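PDB 2B78: methyltransferase from Streptococcus mutans, which probably transfers a methyl group from S-adenosyl-L-methionine to an RNA substrate, although its exact target is not established. Local coordinates for residues A[344-347]-A[353-356]. Residues are numbered along the deposited sequence; the frame is centred on the assembly and turned at random.
Sequences QIEK and KHTY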
ATOM      1  N   GLN A 344     -14.725  -8.095 -11.377  1.00 19.04           N
ATOM      2  CA  GLN A 344     -15.652  -7.302 -10.576  1.00 18.89           C
ATOM      3  C   GLN A 344     -16.019  -6.049 -11.352  1.00 18.68           C
ATOM      4  O   GLN A 344     -17.161  -5.583 -11.309  1.00 18.80           O
ATOM      5  CB  GLN A 344     -14.996  -6.917  -9.251  1.00 19.73           C
ATOM      6  CG  GLN A 344     -15.155  -7.967  -8.177  1.00 18.18           C
ATOM      7  CD  GLN A 344     -16.607  -8.123  -7.774  1.00 20.53           C
ATOM      8  OE1 GLN A 344     -17.210  -7.195  -7.234  1.00 22.06           O
ATOM      9  NE2 GLN A 344     -17.182  -9.290  -8.046  1.00 18.39           N
ATOM     10  N   ILE A 345     -15.043  -5.501 -12.064  1.00 19.16           N
ATOM     11  CA  ILE A 345     -15.272  -4.309 -12.862  1.00 20.91           C
ATOM     12  C   ILE A 345     -16.202  -4.662 -14.026  1.00 21.62           C
ATOM     13  O   ILE A 345     -17.190  -3.960 -14.279  1.00 21.37           O
ATOM     14  CB  ILE A 345     -13.932  -3.739 -13.389  1.00 19.78           C
ATOM     15  CG1 ILE A 345     -13.071  -3.285 -12.203  1.00 18.77           C
ATOM     16  CG2 ILE A 345     -14.193  -2.577 -14.326  1.00 19.62           C
ATOM     17  CD1 ILE A 345     -11.694  -2.779 -12.585  1.00 17.74           C
ATOM     18  N   GLU A 346     -15.900  -5.760 -14.718  1.00 20.61           N
ATOM     19  CA  GLU A 346     -16.733  -6.195 -15.837  1.00 20.82           C
ATOM     20  C   GLU A 346     -18.171  -6.408 -15.384  1.00 19.80           C
ATOM     21  O   GLU A 346     -19.111  -6.071 -16.105  1.00 19.84           O
ATOM     22  CB  GLU A 346     -16.190  -7.491 -16.447  1.00 21.16           C
ATOM     23  CG  GLU A 346     -14.884  -7.299 -17.184  1.00 23.14           C
ATOM     24  CD  GLU A 346     -15.006  -6.279 -18.300  1.00 26.31           C
ATOM     25  OE1 GLU A 346     -15.596  -6.614 -19.347  1.00 28.00           O
ATOM     26  OE2 GLU A 346     -14.527  -5.134 -18.129  1.00 25.87           O
ATOM     27  N   LYS A 347     -18.333  -6.957 -14.184  1.00 18.89           N
ATOM     28  CA  LYS A 347     -19.655  -7.223 -13.628  1.00 18.71           C
ATOM     29  C   LYS A 347     -20.430  -5.915 -13.468  1.00 19.55           C
ATOM     30  O   LYS A 347     -21.620  -5.853 -13.765  1.00 20.81           O
ATOM     31  CB  LYS A 347     -19.524  -7.933 -12.273  1.00 17.27           C
ATOM     32  CG  LYS A 347     -20.833  -8.478 -11.724  1.00 15.16           C
ATOM     33  CD  LYS A 347     -20.629  -9.230 -10.417  1.00 15.54           C
ATOM     34  CE  LYS A 347     -21.969  -9.635  -9.791  1.00 15.13           C
ATOM     35  NZ  LYS A 347     -21.796 -10.430  -8.533  1.00 17.50           N
ATOM     36  N   LYS A 353     -20.385  -0.516 -23.193  1.00 26.94           N
ATOM     37  CA  LYS A 353     -19.062  -0.568 -23.808  1.00 26.17           C
ATOM     38  C   LYS A 353     -18.010   0.245 -23.060  1.00 24.16           C
ATOM     39  O   LYS A 353     -18.297   1.319 -22.534  1.00 22.77           O
ATOM     40  CB  LYS A 353     -19.144  -0.106 -25.264  1.00 27.11           C
ATOM     41  CG  LYS A 353     -20.063  -0.976 -26.120  1.00 29.03           C
ATOM     42  CD  LYS A 353     -20.110  -0.505 -27.572  1.00 31.92           C
ATOM     43  CE  LYS A 353     -20.662   0.911 -27.696  1.00 32.36           C
ATOM     44  NZ  LYS A 353     -20.753   1.351 -29.119  1.00 33.61           N
ATOM     45  N   HIS A 354     -16.790  -0.288 -23.013  1.00 22.99           N
ATOM     46  CA  HIS A 354     -15.679   0.373 -22.332  1.00 20.73           C
ATOM     47  C   HIS A 354     -14.335  -0.167 -22.809  1.00 21.15           C
ATOM     48  O   HIS A 354     -14.257  -1.253 -23.380  1.00 20.89           O
ATOM     49  CB  HIS A 354     -15.789   0.185 -20.816  1.00 17.66           C
ATOM     50  CG  HIS A 354     -15.828  -1.247 -20.384  1.00 16.82           C
ATOM     51  ND1 HIS A 354     -16.933  -2.050 -20.562  1.00 16.22           N
ATOM     52  CD2 HIS A 354     -14.894  -2.022 -19.781  1.00 16.00           C
ATOM     53  CE1 HIS A 354     -16.680  -3.256 -20.086  1.00 16.65           C
ATOM     54  NE2 HIS A 354     -15.450  -3.265 -19.606  1.00 15.17           N
ATOM     55  N   THR A 355     -13.275   0.598 -22.557  1.00 21.47           N
ATOM     56  CA  THR A 355     -11.928   0.214 -22.968  1.00 20.73           C
ATOM     57  C   THR A 355     -10.943   0.374 -21.816  1.00 20.64           C
ATOM     58  O   THR A 355     -10.956   1.394 -21.128  1.00 20.15           O
ATOM     59  CB  THR A 355     -11.436   1.108 -24.119  1.00 21.27           C
ATOM     60  OG1 THR A 355     -12.443   1.177 -25.136  1.00 20.79           O
ATOM     61  CG2 THR A 355     -10.150   0.552 -24.714  1.00 19.68           C
ATOM     62  N   TYR A 356     -10.100  -0.630 -21.598  1.00 19.13           N
ATOM     63  CA  TYR A 356      -9.092  -0.536 -20.546  1.00 19.10           C
ATOM     64  C   TYR A 356      -7.885   0.195 -21.119  1.00 18.51           C
ATOM     65  O   TYR A 356      -7.223  -0.296 -22.041  1.00 17.65           O
ATOM     66  CB  TYR A 356      -8.675  -1.922 -20.068  1.00 18.50           C
ATOM     67  CG  TYR A 356      -9.694  -2.575 -19.169  1.00 20.41           C
ATOM     68  CD1 TYR A 356      -9.604  -2.457 -17.780  1.00 20.11           C
ATOM     69  CD2 TYR A 356     -10.755  -3.303 -19.705  1.00 17.61           C
ATOM     70  CE1 TYR A 356     -10.544  -3.052 -16.948  1.00 18.92           C
ATOM     71  CE2 TYR A 356     -11.703  -3.897 -18.886  1.00 19.57           C
ATOM     72  CZ  TYR A 356     -11.594  -3.768 -17.510  1.00 19.22           C
ATOM     73  OH  TYR A 356     -12.544  -4.342 -16.705  1.00 20.23           O
TER
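Glu346, near the end of helix 338-349, accepts one hydrogen bond each from His354, just before strand 355-360, and Tyr356 within it, a polar helix-to-strand contact across the short connection in the methyltransferase domain. Both donors converge on one carboxylate oxygen. His354 NE2 lies 2.6 Å from Glu346 OE2, on its syn side and nearly in the imidazole plane, with an N-H...O angle of 162°. Tyr356 OH reaches the anti side of Glu346 OE2, also at 2.6 Å. The carboxylate is turned 43° from each ring and meets both at their edges. A bend in the Glu346 chain (chi2 -58°) brings the acid group round to His354 and Tyr356. The two bonds hold Glu346 OE2 from its syn and anti sides, and the shared oxygen would probably be polarised toward its two donors. His354 ND1 is held by Gln352 O, so both ring nitrogens are engaged, which probably sets the ring's orientation and would favour a protonated, cationic imidazole beside the carboxylate. Beside this polar group, the methyl Ile345 CG2 approaches Tyr356 obliquely, 3.4 Å from OH and 4.3 Å from CZ. Phe349 stacks on the His354 ring, while Lys342 makes a cation-pi contact with Tyr356. Strand 355-360 is an outermost strand of the seven-stranded Rossmann-like sheet; its neighbour 379-384 supplies Phe381, edge-to-face with Tyr356, and Ile383, which touches His354, Tyr356 and Ile345, packing helix 338-349 against that strand.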